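Local coordinates for protein nucleoporin NUP82 (PDB 3PBP) that serves as a structural constituent of the nuclear pore complex, contributing to mRNA and protein transport, with an N-terminal domain that contains the region interacting with NUP116, at residues A[23-28]-A[36-41]; A[67-72]-A[82-87]; A[126-131]-A[143-148]. The protein carries 1 engineered substitution. One frame throughout, in Å; residues are numbered along the deposited sequence.

Contact 1: residues A[23-28]-A[36-41]; sequences PRYIFS and VFIQDN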
loop_
_atom_site.group_PDB
_atom_site.type_symbol
_atom_site.label_atom_id
_atom_site.label_comp_id
_atom_site.label_asym_id
_atom_site.label_seq_id
_atom_site.Cartn_x
_atom_site.Cartn_y
_atom_site.Cartn_z
ATOM N N PRO A 23 -11.727 13.034 -23.472
ATOM C CA PRO A 23 -10.795 12.074 -22.859
ATOM C C PRO A 23 -10.545 10.831 -23.728
ATOM O O PRO A 23 -11.497 10.220 -24.227
ATOM C CB PRO A 23 -11.471 11.739 -21.522
ATOM C CG PRO A 23 -12.939 11.908 -21.828
ATOM C CD PRO A 23 -12.963 13.166 -22.676
ATOM N N ARG A 24 -9.270 10.466 -23.905
ATOM C CA ARG A 24 -8.885 9.299 -24.719
ATOM C C ARG A 24 -7.941 8.330 -24.009
ATOM O O ARG A 24 -6.917 8.729 -23.450
ATOM C CB ARG A 24 -8.200 9.740 -26.015
ATOM C CG ARG A 24 -9.068 10.525 -26.972
ATOM C CD ARG A 24 -8.196 11.168 -28.022
ATOM N NE ARG A 24 -8.309 10.510 -29.314
ATOM C CZ ARG A 24 -7.368 10.559 -30.252
ATOM N NH1 ARG A 24 -6.238 11.231 -30.034
ATOM N NH2 ARG A 24 -7.562 9.945 -31.414
ATOM N N TYR A 25 -8.270 7.046 -24.057
ATOM C CA TYR A 25 -7.427 6.047 -23.423
ATOM C C TYR A 25 -7.153 4.895 -24.359
ATOM O O TYR A 25 -7.887 4.664 -25.309
ATOM C CB TYR A 25 -8.085 5.517 -22.158
ATOM C CG TYR A 25 -8.545 6.608 -21.220
ATOM C CD1 TYR A 25 -9.758 7.274 -21.433
ATOM C CD2 TYR A 25 -7.779 6.968 -20.108
ATOM C CE1 TYR A 25 -10.201 8.269 -20.558
ATOM C CE2 TYR A 25 -8.213 7.962 -19.226
ATOM C CZ TYR A 25 -9.426 8.608 -19.458
ATOM O OH TYR A 25 -9.863 9.594 -18.592
ATOM N N ILE A 26 -6.082 4.173 -24.080
ATOM C CA ILE A 26 -5.709 3.031 -24.892
ATOM C C ILE A 26 -5.042 1.994 -23.990
ATOM O O ILE A 26 -4.252 2.339 -23.111
ATOM C CB ILE A 26 -4.748 3.454 -26.026
ATOM C CG1 ILE A 26 -4.420 2.246 -26.902
ATOM C CG2 ILE A 26 -3.484 4.093 -25.432
ATOM C CD1 ILE A 26 -3.511 2.574 -28.053
ATOM N N PHE A 27 -5.385 0.728 -24.192
ATOM C CA PHE A 27 -4.821 -0.367 -23.398
ATOM C C PHE A 27 -4.582 -1.537 -24.338
ATOM O O PHE A 27 -5.185 -1.612 -25.420
ATOM C CB PHE A 27 -5.806 -0.820 -22.327
ATOM C CG PHE A 27 -6.397 0.300 -21.539
ATOM C CD1 PHE A 27 -5.688 0.872 -20.473
ATOM C CD2 PHE A 27 -7.663 0.803 -21.869
ATOM C CE1 PHE A 27 -6.230 1.929 -19.744
ATOM C CE2 PHE A 27 -8.217 1.861 -21.146
ATOM C CZ PHE A 27 -7.496 2.428 -20.076
ATOM N N SER A 28 -3.699 -2.443 -23.939
ATOM C CA SER A 28 -3.424 -3.615 -24.747
ATOM C C SER A 28 -3.550 -4.795 -23.815
ATOM O O SER A 28 -3.641 -4.631 -22.606
ATOM C CB SER A 28 -2.038 -3.560 -25.390
ATOM O OG SER A 28 -1.023 -3.619 -24.416
ATOM N N VAL A 36 -7.556 -1.969 -26.848
ATOM C CA VAL A 36 -8.797 -1.363 -26.373
ATOM C C VAL A 36 -8.580 0.142 -26.484
ATOM O O VAL A 36 -7.561 0.672 -26.033
ATOM C CB VAL A 36 -9.153 -1.749 -24.902
ATOM C CG1 VAL A 36 -10.410 -1.008 -24.445
ATOM C CG2 VAL A 36 -9.430 -3.236 -24.811
ATOM N N PHE A 37 -9.552 0.822 -27.078
ATOM C CA PHE A 37 -9.473 2.256 -27.326
ATOM C C PHE A 37 -10.743 2.963 -26.872
ATOM O O PHE A 37 -11.833 2.620 -27.324
ATOM C CB PHE A 37 -9.273 2.444 -28.833
ATOM C CG PHE A 37 -8.994 3.854 -29.254
ATOM C CD1 PHE A 37 -7.793 4.471 -28.932
ATOM C CD2 PHE A 37 -9.912 4.548 -30.034
ATOM C CE1 PHE A 37 -7.512 5.758 -29.387
ATOM C CE2 PHE A 37 -9.637 5.829 -30.490
ATOM C CZ PHE A 37 -8.432 6.434 -30.165
ATOM N N ILE A 38 -10.615 3.935 -25.973
ATOM C CA ILE A 38 -11.787 4.677 -25.491
ATOM C C ILE A 38 -11.801 6.114 -26.028
ATOM O O ILE A 38 -10.809 6.847 -25.925
ATOM C CB ILE A 38 -11.857 4.720 -23.948
ATOM C CG1 ILE A 38 -11.999 3.304 -23.401
ATOM C CG2 ILE A 38 -13.048 5.561 -23.505
ATOM C CD1 ILE A 38 -12.225 3.257 -21.924
ATOM N N GLN A 39 -12.938 6.508 -26.598
ATOM C CA GLN A 39 -13.090 7.838 -27.187
ATOM C C GLN A 39 -14.575 8.170 -27.402
ATOM O O GLN A 39 -15.328 7.367 -27.972
ATOM C CB GLN A 39 -12.317 7.863 -28.502
ATOM C CG GLN A 39 -12.714 8.910 -29.502
ATOM C CD GLN A 39 -11.871 8.796 -30.757
ATOM O OE1 GLN A 39 -10.665 9.102 -30.750
ATOM N NE2 GLN A 39 -12.489 8.325 -31.841
ATOM N N ASP A 40 -14.987 9.345 -26.930
ATOM C CA ASP A 40 -16.378 9.790 -27.033
ATOM C C ASP A 40 -17.338 8.845 -26.337
ATOM O O ASP A 40 -18.436 8.591 -26.824
ATOM C CB ASP A 40 -16.817 9.931 -28.492
ATOM C CG ASP A 40 -16.079 11.041 -29.218
ATOM O OD1 ASP A 40 -15.763 12.067 -28.555
ATOM O OD2 ASP A 40 -15.835 10.890 -30.447
ATOM N N ASN A 41 -16.925 8.332 -25.190
ATOM C CA ASN A 41 -17.756 7.409 -24.432
ATOM C C ASN A 41 -18.089 6.139 -25.197
ATOM O O ASN A 41 -19.160 5.562 -25.018
ATOM C CB ASN A 41 -19.043 8.090 -23.976
ATOM C CG ASN A 41 -18.776 9.281 -23.082
ATOM O OD1 ASN A 41 -18.114 9.168 -22.047
ATOM N ND2 ASN A 41 -19.287 10.432 -23.474
#
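Val36 N donates to Phe27 O at 2.8 Å, the shortest of four backbone hydrogen bonds that join residues 24-28 to residues 36-39. The strands run antiparallel in a β-hairpin, the first two of a four-stranded blade in the β-propeller domain of NUP82. Phe27 N returns the bond to Val36 O. Two residues along, Tyr25 and Ile38 form the second hydrogen-bonded pair, with 2.9 Å from Ile38 N to Tyr25 O, and the non-hydrogen-bonded pair Ile26 and Phe37 lies between them.

One face of the hairpin carries Tyr25, Phe27, Val36 and Ile38. The CD2 side of the Phe27 ring reaches Val36 CG1 at 4.2 Å, and the ring edge at CE2 takes Ile38 CD1 at 4.3 Å. Ile38 also meets Tyr25, whose ring turns its CD1 edge to Ile38 CB. The phenol continues past this contact, and Tyr25 OH is hydrogen-bonded to Phe69 O.

Arg24, Ile26, Phe37 and Gln39 occupy the other face, where Met440 of strand 434-440 packs against the first three. The Phe37 side chain swings CG opposite the backbone N (chi1 -173°), which sets the CD1 edge of its ring against Ile26 CB and its far end beside Arg24. Arg24 NE and NH2 both point to Gln39 OE1, although the position of that oxygen is doubtful. The guanidinium stands at 79° to the Phe37 ring and meets its edge, not its face: Arg24 NH2 lies in the ring plane, 3.8 Å from Phe37 CZ.

Contact 2: residues A[67-72]-A[82-87]; sequences DTFHVI and LFNDNE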
loop_
_atom_site.group_PDB
_atom_site.type_symbol
_atom_site.label_atom_id
_atom_site.label_comp_id
_atom_site.label_asym_id
_atom_site.label_seq_id
_atom_site.Cartn_x
_atom_site.Cartn_y
_atom_site.Cartn_z
ATOM N N ASP A 67 -12.819 15.049 -18.112
ATOM C CA ASP A 67 -11.373 14.910 -17.891
ATOM C C ASP A 67 -10.926 14.604 -16.472
ATOM O O ASP A 67 -9.734 14.417 -16.231
ATOM C CB ASP A 67 -10.630 16.155 -18.379
ATOM C CG ASP A 67 -10.965 16.500 -19.818
ATOM O OD1 ASP A 67 -11.142 15.551 -20.623
ATOM O OD2 ASP A 67 -11.043 17.710 -20.144
ATOM N N THR A 68 -11.874 14.557 -15.540
ATOM C CA THR A 68 -11.573 14.267 -14.141
ATOM C C THR A 68 -11.487 12.766 -13.856
ATOM O O THR A 68 -10.871 12.341 -12.870
ATOM C CB THR A 68 -12.641 14.897 -13.215
ATOM O OG1 THR A 68 -12.473 16.317 -13.217
ATOM C CG2 THR A 68 -12.511 14.378 -11.775
ATOM N N PHE A 69 -12.108 11.969 -14.716
ATOM C CA PHE A 69 -12.106 10.522 -14.557
ATOM C C PHE A 69 -10.764 9.880 -14.895
ATOM O O PHE A 69 -10.017 10.378 -15.733
ATOM C CB PHE A 69 -13.168 9.882 -15.464
ATOM C CG PHE A 69 -14.528 9.809 -14.858
ATOM C CD1 PHE A 69 -15.277 10.962 -14.648
ATOM C CD2 PHE A 69 -15.050 8.590 -14.455
ATOM C CE1 PHE A 69 -16.535 10.896 -14.035
ATOM C CE2 PHE A 69 -16.309 8.510 -13.838
ATOM C CZ PHE A 69 -17.050 9.661 -13.627
ATOM N N HIS A 70 -10.474 8.771 -14.221
ATOM C CA HIS A 70 -9.276 7.975 -14.484
ATOM C C HIS A 70 -9.854 6.642 -14.954
ATOM O O HIS A 70 -10.938 6.240 -14.497
ATOM C CB HIS A 70 -8.478 7.698 -13.216
ATOM C CG HIS A 70 -7.831 8.903 -12.612
ATOM N ND1 HIS A 70 -8.548 9.930 -12.036
ATOM C CD2 HIS A 70 -6.525 9.209 -12.425
ATOM C CE1 HIS A 70 -7.714 10.812 -11.514
ATOM N NE2 HIS A 70 -6.480 10.398 -11.736
ATOM N N VAL A 71 -9.183 5.969 -15.884
ATOM C CA VAL A 71 -9.677 4.657 -16.303
ATOM C C VAL A 71 -8.492 3.703 -16.379
ATOM O O VAL A 71 -7.428 4.046 -16.915
ATOM C CB VAL A 71 -10.433 4.682 -17.677
ATOM C CG1 VAL A 71 -11.326 5.896 -17.779
ATOM C CG2 VAL A 71 -9.480 4.647 -18.798
ATOM N N ILE A 72 -8.655 2.515 -15.808
ATOM C CA ILE A 72 -7.587 1.532 -15.835
ATOM C C ILE A 72 -8.141 0.241 -16.387
ATOM O O ILE A 72 -9.347 0.029 -16.405
ATOM C CB ILE A 72 -7.012 1.272 -14.424
ATOM C CG1 ILE A 72 -8.133 0.840 -13.484
ATOM C CG2 ILE A 72 -6.357 2.523 -13.892
ATOM C CD1 ILE A 72 -7.666 0.442 -12.121
ATOM N N LEU A 82 -13.574 2.672 -14.611
ATOM C CA LEU A 82 -13.614 4.118 -14.803
ATOM C C LEU A 82 -14.083 4.734 -13.491
ATOM O O LEU A 82 -15.116 4.328 -12.928
ATOM C CB LEU A 82 -14.562 4.473 -15.960
ATOM C CG LEU A 82 -14.340 3.626 -17.225
ATOM C CD1 LEU A 82 -15.124 2.336 -17.074
ATOM C CD2 LEU A 82 -14.774 4.356 -18.474
ATOM N N PHE A 83 -13.314 5.701 -12.988
ATOM C CA PHE A 83 -13.656 6.320 -11.713
ATOM C C PHE A 83 -13.166 7.747 -11.530
ATOM O O PHE A 83 -12.276 8.220 -12.235
ATOM C CB PHE A 83 -13.094 5.481 -10.560
ATOM C CG PHE A 83 -11.586 5.458 -10.509
ATOM C CD1 PHE A 83 -10.853 4.597 -11.329
ATOM C CD2 PHE A 83 -10.891 6.319 -9.665
ATOM C CE1 PHE A 83 -9.443 4.594 -11.307
ATOM C CE2 PHE A 83 -9.486 6.329 -9.635
ATOM C CZ PHE A 83 -8.764 5.466 -10.456
ATOM N N ASN A 84 -13.769 8.422 -10.562
ATOM C CA ASN A 84 -13.385 9.772 -10.208
ATOM C C ASN A 84 -13.335 9.801 -8.680
ATOM O O ASN A 84 -13.240 8.751 -8.037
ATOM C CB ASN A 84 -14.381 10.806 -10.757
ATOM C CG ASN A 84 -15.813 10.598 -10.256
ATOM O OD1 ASN A 84 -16.099 9.701 -9.451
ATOM N ND2 ASN A 84 -16.722 11.445 -10.738
ATOM N N ASP A 85 -13.396 10.983 -8.087
ATOM C CA ASP A 85 -13.325 11.066 -6.633
ATOM C C ASP A 85 -14.620 10.625 -5.952
ATOM O O ASP A 85 -14.665 10.453 -4.730
ATOM C CB ASP A 85 -12.994 12.497 -6.225
ATOM C CG ASP A 85 -14.039 13.491 -6.699
ATOM O OD1 ASP A 85 -14.358 13.506 -7.914
ATOM O OD2 ASP A 85 -14.541 14.264 -5.851
ATOM N N ASN A 86 -15.663 10.397 -6.744
ATOM C CA ASN A 86 -16.932 10.052 -6.157
ATOM C C ASN A 86 -17.504 8.692 -6.493
ATOM O O ASN A 86 -18.136 8.064 -5.649
ATOM C CB ASN A 86 -17.937 11.155 -6.516
ATOM C CG ASN A 86 -19.333 10.877 -5.976
ATOM O OD1 ASN A 86 -20.096 10.090 -6.558
ATOM N ND2 ASN A 86 -19.671 11.508 -4.851
ATOM N N GLU A 87 -17.298 8.230 -7.719
ATOM C CA GLU A 87 -17.854 6.944 -8.097
ATOM C C GLU A 87 -16.916 6.048 -8.907
ATOM O O GLU A 87 -15.901 6.503 -9.441
ATOM C CB GLU A 87 -19.166 7.171 -8.852
ATOM C CG GLU A 87 -19.020 7.966 -10.143
ATOM C CD GLU A 87 -20.372 8.384 -10.716
ATOM O OE1 GLU A 87 -21.366 7.649 -10.483
ATOM O OE2 GLU A 87 -20.437 9.437 -11.402
#
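The opening β-hairpin of a propeller blade brings residues 67-72 against 82-87, and an Asx turn at Asn84 carries the chain from its second strand into strand 87-92. The paired part is short: His70 and Phe83 are a hydrogen-bonded antiparallel pair, with His70 N 2.7 Å from Phe83 O and Phe83 N 2.9 Å from His70 O. On one face of the pair, His70 CB sits over the Phe83 ring, 3.9 Å from its centroid and displaced toward the rim. The two rings are nearly parallel, 14° apart, but slid so far that they barely overlap; the methylene makes the contact instead. Phe83 presents its ring there because CG lies between the backbone N and the carbonyl carbon (chi1 66°). Val71 and Leu82 pair on the other face, lying alongside each other with Val71 CG1 3.8 Å from Leu82 CG.

Beyond the strands, Phe69 receives Asn84 on one ring face. Asn84 CB stands almost centrally above it, 3.9 Å from the Phe69 centroid, a CH-pi contact, and the amide leans 34° from the ring plane. Asn84 OD1 meanwhile accepts from two backbone groups: Asn86 N approaches from above the carbonyl plane, whereas Glu87 N comes in nearly along the C=O axis. With Asn84 N bonded to Glu87 O, these bonds fix the turn, and with it the amide over Phe69.

Val71 packs on Tyr25 and Phe27 of strand 24-29, while Phe83 faces Ile127 and Val130 of strand 127-132, so the hairpin is wedged between its two neighbours along the chain.

Contact 3: residues A[126-131]-A[143-148]; sequences SIKKVL and VVLKED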
loop_
_atom_site.group_PDB
_atom_site.type_symbol
_atom_site.label_atom_id
_atom_site.label_comp_id
_atom_site.label_asym_id
_atom_site.label_seq_id
_atom_site.Cartn_x
_atom_site.Cartn_y
_atom_site.Cartn_z
ATOM N N SER A 126 -13.630 10.832 -0.107
ATOM C CA SER A 126 -13.581 10.618 -1.540
ATOM C C SER A 126 -12.478 9.672 -1.996
ATOM O O SER A 126 -11.494 9.435 -1.289
ATOM C CB SER A 126 -13.462 11.958 -2.260
ATOM O OG SER A 126 -12.447 12.744 -1.683
ATOM N N ILE A 127 -12.667 9.131 -3.195
ATOM C CA ILE A 127 -11.734 8.189 -3.795
ATOM C C ILE A 127 -10.463 8.867 -4.303
ATOM O O ILE A 127 -10.517 9.878 -5.006
ATOM C CB ILE A 127 -12.416 7.441 -4.962
ATOM C CG1 ILE A 127 -13.633 6.679 -4.431
ATOM C CG2 ILE A 127 -11.429 6.496 -5.639
ATOM C CD1 ILE A 127 -14.506 6.131 -5.511
ATOM N N LYS A 128 -9.322 8.288 -3.940
ATOM C CA LYS A 128 -8.035 8.811 -4.357
ATOM C C LYS A 128 -7.424 7.928 -5.455
ATOM O O LYS A 128 -6.904 8.433 -6.463
ATOM C CB LYS A 128 -7.099 8.891 -3.149
ATOM C CG LYS A 128 -5.791 9.604 -3.433
ATOM C CD LYS A 128 -4.943 9.747 -2.179
ATOM C CE LYS A 128 -3.652 10.502 -2.494
ATOM N NZ LYS A 128 -2.859 10.825 -1.274
ATOM N N LYS A 129 -7.499 6.611 -5.268
ATOM C CA LYS A 129 -6.945 5.689 -6.248
ATOM C C LYS A 129 -7.644 4.333 -6.237
ATOM O O LYS A 129 -8.139 3.890 -5.198
ATOM C CB LYS A 129 -5.448 5.492 -6.003
ATOM C CG LYS A 129 -4.768 4.797 -7.151
ATOM C CD LYS A 129 -3.283 4.613 -6.939
ATOM C CE LYS A 129 -2.654 4.057 -8.222
ATOM N NZ LYS A 129 -1.172 3.900 -8.181
ATOM N N VAL A 130 -7.672 3.690 -7.407
ATOM C CA VAL A 130 -8.284 2.371 -7.581
ATOM C C VAL A 130 -7.364 1.437 -8.353
ATOM O O VAL A 130 -6.733 1.831 -9.318
ATOM C CB VAL A 130 -9.611 2.462 -8.348
ATOM C CG1 VAL A 130 -10.185 1.057 -8.570
ATOM C CG2 VAL A 130 -10.588 3.321 -7.576
ATOM N N LEU A 131 -7.312 0.187 -7.924
ATOM C CA LEU A 131 -6.477 -0.826 -8.571
ATOM C C LEU A 131 -7.193 -2.161 -8.617
ATOM O O LEU A 131 -7.913 -2.511 -7.676
ATOM C CB LEU A 131 -5.197 -1.063 -7.768
ATOM C CG LEU A 131 -4.158 0.032 -7.643
ATOM C CD1 LEU A 131 -3.069 -0.430 -6.716
ATOM C CD2 LEU A 131 -3.618 0.349 -9.016
ATOM N N VAL A 143 -9.414 -2.710 -5.548
ATOM C CA VAL A 143 -8.891 -2.149 -4.319
ATOM C C VAL A 143 -9.060 -0.642 -4.384
ATOM O O VAL A 143 -8.611 -0.002 -5.337
ATOM C CB VAL A 143 -7.412 -2.525 -4.169
ATOM C CG1 VAL A 143 -6.865 -2.053 -2.832
ATOM C CG2 VAL A 143 -7.271 -4.015 -4.317
ATOM N N VAL A 144 -9.710 -0.073 -3.376
ATOM C CA VAL A 144 -9.958 1.361 -3.370
ATOM C C VAL A 144 -9.327 2.099 -2.195
ATOM O O VAL A 144 -9.593 1.777 -1.035
ATOM C CB VAL A 144 -11.498 1.638 -3.391
ATOM C CG1 VAL A 144 -11.768 3.135 -3.412
ATOM C CG2 VAL A 144 -12.130 0.964 -4.609
ATOM N N LEU A 145 -8.488 3.082 -2.505
ATOM C CA LEU A 145 -7.849 3.904 -1.481
ATOM C C LEU A 145 -8.581 5.252 -1.427
ATOM O O LEU A 145 -8.751 5.915 -2.461
ATOM C CB LEU A 145 -6.374 4.148 -1.821
ATOM C CG LEU A 145 -5.703 5.218 -0.960
ATOM C CD1 LEU A 145 -5.452 4.643 0.426
ATOM C CD2 LEU A 145 -4.403 5.677 -1.593
ATOM N N LYS A 146 -9.016 5.658 -0.235
ATOM C CA LYS A 146 -9.721 6.943 -0.085
ATOM C C LYS A 146 -8.865 8.002 0.638
ATOM O O LYS A 146 -7.812 7.674 1.187
ATOM C CB LYS A 146 -11.040 6.720 0.674
ATOM C CG LYS A 146 -12.094 5.971 -0.130
ATOM C CD LYS A 146 -13.274 5.547 0.735
ATOM C CE LYS A 146 -14.366 4.904 -0.107
ATOM N NZ LYS A 146 -15.333 4.166 0.734
ATOM N N GLU A 147 -9.302 9.265 0.623
ATOM C CA GLU A 147 -8.575 10.336 1.315
ATOM C C GLU A 147 -8.397 9.898 2.762
ATOM O O GLU A 147 -7.488 10.333 3.468
ATOM C CB GLU A 147 -9.366 11.631 1.274
ATOM C CG GLU A 147 -9.484 12.215 -0.107
ATOM C CD GLU A 147 -8.135 12.343 -0.782
ATOM O OE1 GLU A 147 -7.180 12.795 -0.106
ATOM O OE2 GLU A 147 -8.030 11.999 -1.984
ATOM N N ASP A 148 -9.310 9.022 3.167
ATOM C CA ASP A 148 -9.375 8.393 4.480
ATOM C C ASP A 148 -8.061 7.746 4.904
ATOM O O ASP A 148 -7.736 7.700 6.089
ATOM C CB ASP A 148 -10.386 7.260 4.416
ATOM C CG ASP A 148 -11.582 7.514 5.233
ATOM O OD1 ASP A 148 -11.440 8.234 6.236
ATOM O OD2 ASP A 148 -12.658 6.982 4.883
#
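Ser126 O accepts a hydrogen bond from Glu147 N at 2.9 Å, and Ser126 OG lies against Glu147 CG. Ile127 then turns away from the partner strand, yet its CG2 meets Val144 CG1 at 4.0 Å; Ile88 of strand 87-92 packs on both side chains. At Lys128 the pairing slips by one residue. Lys128 N and Lys129 N both donate to Leu145 O, at 2.9 and 3.2 Å, so the two lysines face a single residue: a classic β-bulge in the antiparallel hairpin that starts this propeller blade. Lys128 is extended, with CG anti to the backbone N (chi1 -172°); its aliphatic part crosses Glu147 at about a right angle, and Lys128 CB is 3.4 Å from Glu147 OE2, while its NZ is bonded to Ile182 O. Lys129 O takes Leu145 N at 2.8 Å, and Lys129 NZ forms a salt bridge with Asp184. Val130 lies beside Val144 on the face that packs against Ile88, its CG2 4.1 Å from Val144 CG2. Leu131 pairs with Val143 through two backbone bonds, and Leu131 CB and Val143 CB are 4.5 Å apart.

Overall arrangement
The three contacts are equivalent hairpins, each joining the first two strands of a successive four-stranded sheet, and all are partly buried. Contact 1 has a ladder without a bulge and aromatic side chains; contact 2 has a shorter ladder and relies on CH-pi packing and an Asx turn; contact 3 is bulged, aliphatic inside and fringed by lysines. Contact 3 lies closest to the chain's centre, about 14 Å between centres, against 20 Å for contact 1. Contact 2 touches both others: Pro23 packs on Asp67, and Asp85 O probably accepts from Ile127 N. Contacts 1 and 3 do not touch, their nearest atoms being about 10 Å apart.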